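Local structure of Cry23AA1 (Bacillus thuringiensis, 4RHZ) at residues Ile3-Ile6 with Gln7-Ile10. The protein is one half of a binary crystal toxin with Cry37Aa1, binds zinc and, as an aerolysin-family protein, probably forms pores in membranes. Numbering follows the deposited sequence.
Sequences IINI and QDEI
Asn-5 is the N-cap of the helix that begins at Ile-6: its side-chain OD1 accepts from Asp-8 N at 2.9 Å. The donor stands 47° out of the amide plane, so it meets OD1 from above and not on a lone pair. CG lies anti to the backbone N (chi1 -176°), which carries the amide over the first turn, where OD1 meets Asp-8 N.

Backbone bonds continue the turn. Asn-5 O takes Glu-9 N at 3.1 Å, and Ile-6 O takes Ile-10 N at 2.8 Å, the straighter of the two. A weak second bond joins Glu-9 N to Ile-6 O, making that N-H bifurcated.

Flat groups meet as well: the Asp-8 carboxylate stacks on the Asn-5 amide, the planes 16° apart and Asp-8 OD2 3.4 Å from Asn-5 CG. A carboxylate at this end of a helix would be expected to interact favourably with the helix dipole. On the strand side, one water accepts from Asn-5 N and donates to Glu-9 OE2 (2.7 Å). Glu-9 bends at chi2, and its CG touches Ile-4 CG2 at 3.9 Å, the two side chains crossing at about a right angle.

Apolar contact between Ile-6 and Ile-10 is loose, yet both are buried: Ile-6 touches Leu-173 of strand 146-179 and Tyr-27 of strand 22-27, and Ile-10 touches Cys-175 and Ser-25 of the same two strands; Ser-25 OG also binds Gln-7 NE2. The cap sits where strand 3-5, paired in parallel with strand 67-90 through Gly-88 and Lys-90, gives way to helix 6-18 packed against the large sheet.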
ATOM      1  N   ILE A   3      -4.737 -27.432  -0.744  1.00 31.91           N
ATOM      2  CA  ILE A   3      -3.602 -28.161  -0.162  1.00 32.25           C
ATOM      3  C   ILE A   3      -3.428 -29.552  -0.835  1.00 32.06           C
ATOM      4  O   ILE A   3      -4.362 -30.338  -0.827  1.00 31.76           O
ATOM      5  CB  ILE A   3      -3.903 -28.438   1.310  1.00 32.96           C
ATOM      6  CG1 ILE A   3      -4.226 -27.108   2.020  1.00 30.34           C
ATOM      7  CG2 ILE A   3      -2.701 -29.191   1.946  1.00 30.98           C
ATOM      8  CD1 ILE A   3      -2.995 -26.096   2.020  1.00 26.22           C
ATOM      9  N   ILE A   4      -2.268 -29.814  -1.431  1.00 31.64           N
ATOM     10  CA  ILE A   4      -1.933 -31.111  -1.950  1.00 31.53           C
ATOM     11  C   ILE A   4      -1.582 -32.025  -0.790  1.00 32.50           C
ATOM     12  O   ILE A   4      -0.557 -31.825  -0.141  1.00 33.00           O
ATOM     13  CB  ILE A   4      -0.719 -31.054  -2.848  1.00 32.53           C
ATOM     14  CG1 ILE A   4      -0.950 -30.045  -4.006  1.00 31.06           C
ATOM     15  CG2 ILE A   4      -0.348 -32.544  -3.364  1.00 29.68           C
ATOM     16  CD1 ILE A   4      -2.196 -30.416  -4.902  1.00 32.17           C
ATOM     17  N   ASN A   5      -2.427 -33.016  -0.516  1.00 31.21           N
ATOM     18  CA  ASN A   5      -2.103 -34.006   0.551  1.00 30.94           C
ATOM     19  C   ASN A   5      -1.275 -35.193  -0.068  1.00 30.00           C
ATOM     20  O   ASN A   5      -1.821 -35.931  -0.855  1.00 29.07           O
ATOM     21  CB  ASN A   5      -3.409 -34.504   1.181  1.00 30.00           C
ATOM     22  CG  ASN A   5      -3.166 -35.439   2.345  1.00 32.23           C
ATOM     23  OD1 ASN A   5      -2.409 -36.406   2.221  1.00 31.73           O
ATOM     24  ND2 ASN A   5      -3.776 -35.148   3.492  1.00 28.15           N
ATOM     25  N   ILE A   6       0.031 -35.271   0.192  1.00 30.37           N
ATOM     26  CA  ILE A   6       0.906 -36.271  -0.383  1.00 32.13           C
ATOM     27  C   ILE A   6       0.292 -37.694  -0.229  1.00 33.36           C
ATOM     28  O   ILE A   6       0.040 -38.376  -1.229  1.00 33.18           O
ATOM     29  CB  ILE A   6       2.274 -36.246   0.251  1.00 33.51           C
ATOM     30  CG1 ILE A   6       2.957 -34.893  -0.001  1.00 36.09           C
ATOM     31  CG2 ILE A   6       3.195 -37.408  -0.322  1.00 31.86           C
ATOM     32  CD1 ILE A   6       3.006 -34.543  -1.445  1.00 37.08           C
ATOM     33  N   GLN A   7      -0.079 -38.039   1.012  1.00 32.67           N
ATOM     34  CA  GLN A   7      -0.748 -39.265   1.282  1.00 31.76           C
ATOM     35  C   GLN A   7      -1.957 -39.500   0.448  1.00 33.21           C
ATOM     36  O   GLN A   7      -2.082 -40.618  -0.081  1.00 35.26           O
ATOM     37  CB  GLN A   7      -0.983 -39.500   2.772  1.00 30.30           C
ATOM     38  CG  GLN A   7       0.314 -39.852   3.461  1.00 27.82           C
ATOM     39  CD  GLN A   7       0.101 -40.336   4.885  1.00 35.94           C
ATOM     40  OE1 GLN A   7      -0.187 -39.533   5.769  1.00 37.51           O
ATOM     41  NE2 GLN A   7       0.304 -41.659   5.134  1.00 36.20           N
ATOM     42  N   ASP A   8      -2.867 -38.532   0.301  1.00 32.86           N
ATOM     43  CA  ASP A   8      -4.069 -38.806  -0.494  1.00 32.46           C
ATOM     44  C   ASP A   8      -3.659 -39.067  -1.945  1.00 32.48           C
ATOM     45  O   ASP A   8      -4.368 -39.753  -2.666  1.00 32.72           O
ATOM     46  CB  ASP A   8      -5.072 -37.642  -0.505  1.00 32.65           C
ATOM     47  CG  ASP A   8      -5.743 -37.378   0.874  1.00 36.91           C
ATOM     48  OD1 ASP A   8      -5.830 -38.264   1.785  1.00 40.33           O
ATOM     49  OD2 ASP A   8      -6.239 -36.248   1.023  1.00 36.62           O
ATOM     50  N   GLU A   9      -2.592 -38.442  -2.417  1.00 32.54           N
ATOM     51  CA  GLU A   9      -2.255 -38.559  -3.823  1.00 33.40           C
ATOM     52  C   GLU A   9      -1.498 -39.930  -4.026  1.00 34.39           C
ATOM     53  O   GLU A   9      -1.654 -40.565  -5.085  1.00 33.91           O
ATOM     54  CB  GLU A   9      -1.370 -37.450  -4.348  1.00 32.98           C
ATOM     55  CG  GLU A   9      -1.914 -36.009  -4.393  1.00 35.00           C
ATOM     56  CD  GLU A   9      -3.202 -35.835  -5.090  1.00 40.48           C
ATOM     57  OE1 GLU A   9      -3.417 -36.546  -6.109  1.00 41.77           O
ATOM     58  OE2 GLU A   9      -4.015 -34.983  -4.608  1.00 38.57           O
ATOM     59  N   ILE A  10      -0.728 -40.364  -3.015  1.00 33.44           N
ATOM     60  CA  ILE A  10      -0.218 -41.730  -2.982  1.00 34.23           C
ATOM     61  C   ILE A  10      -1.417 -42.693  -2.928  1.00 34.09           C
ATOM     62  O   ILE A  10      -1.463 -43.683  -3.602  1.00 34.39           O
ATOM     63  CB  ILE A  10       0.656 -41.983  -1.773  1.00 34.33           C
ATOM     64  CG1 ILE A  10       1.986 -41.327  -1.935  1.00 33.14           C
ATOM     65  CG2 ILE A  10       0.865 -43.480  -1.577  1.00 33.97           C
ATOM     66  CD1 ILE A  10       2.548 -41.444  -3.267  1.00 35.66           C
TER
HETATM   67  O   HOH W   1      -4.647 -33.622  -2.390  1.00 31.04           O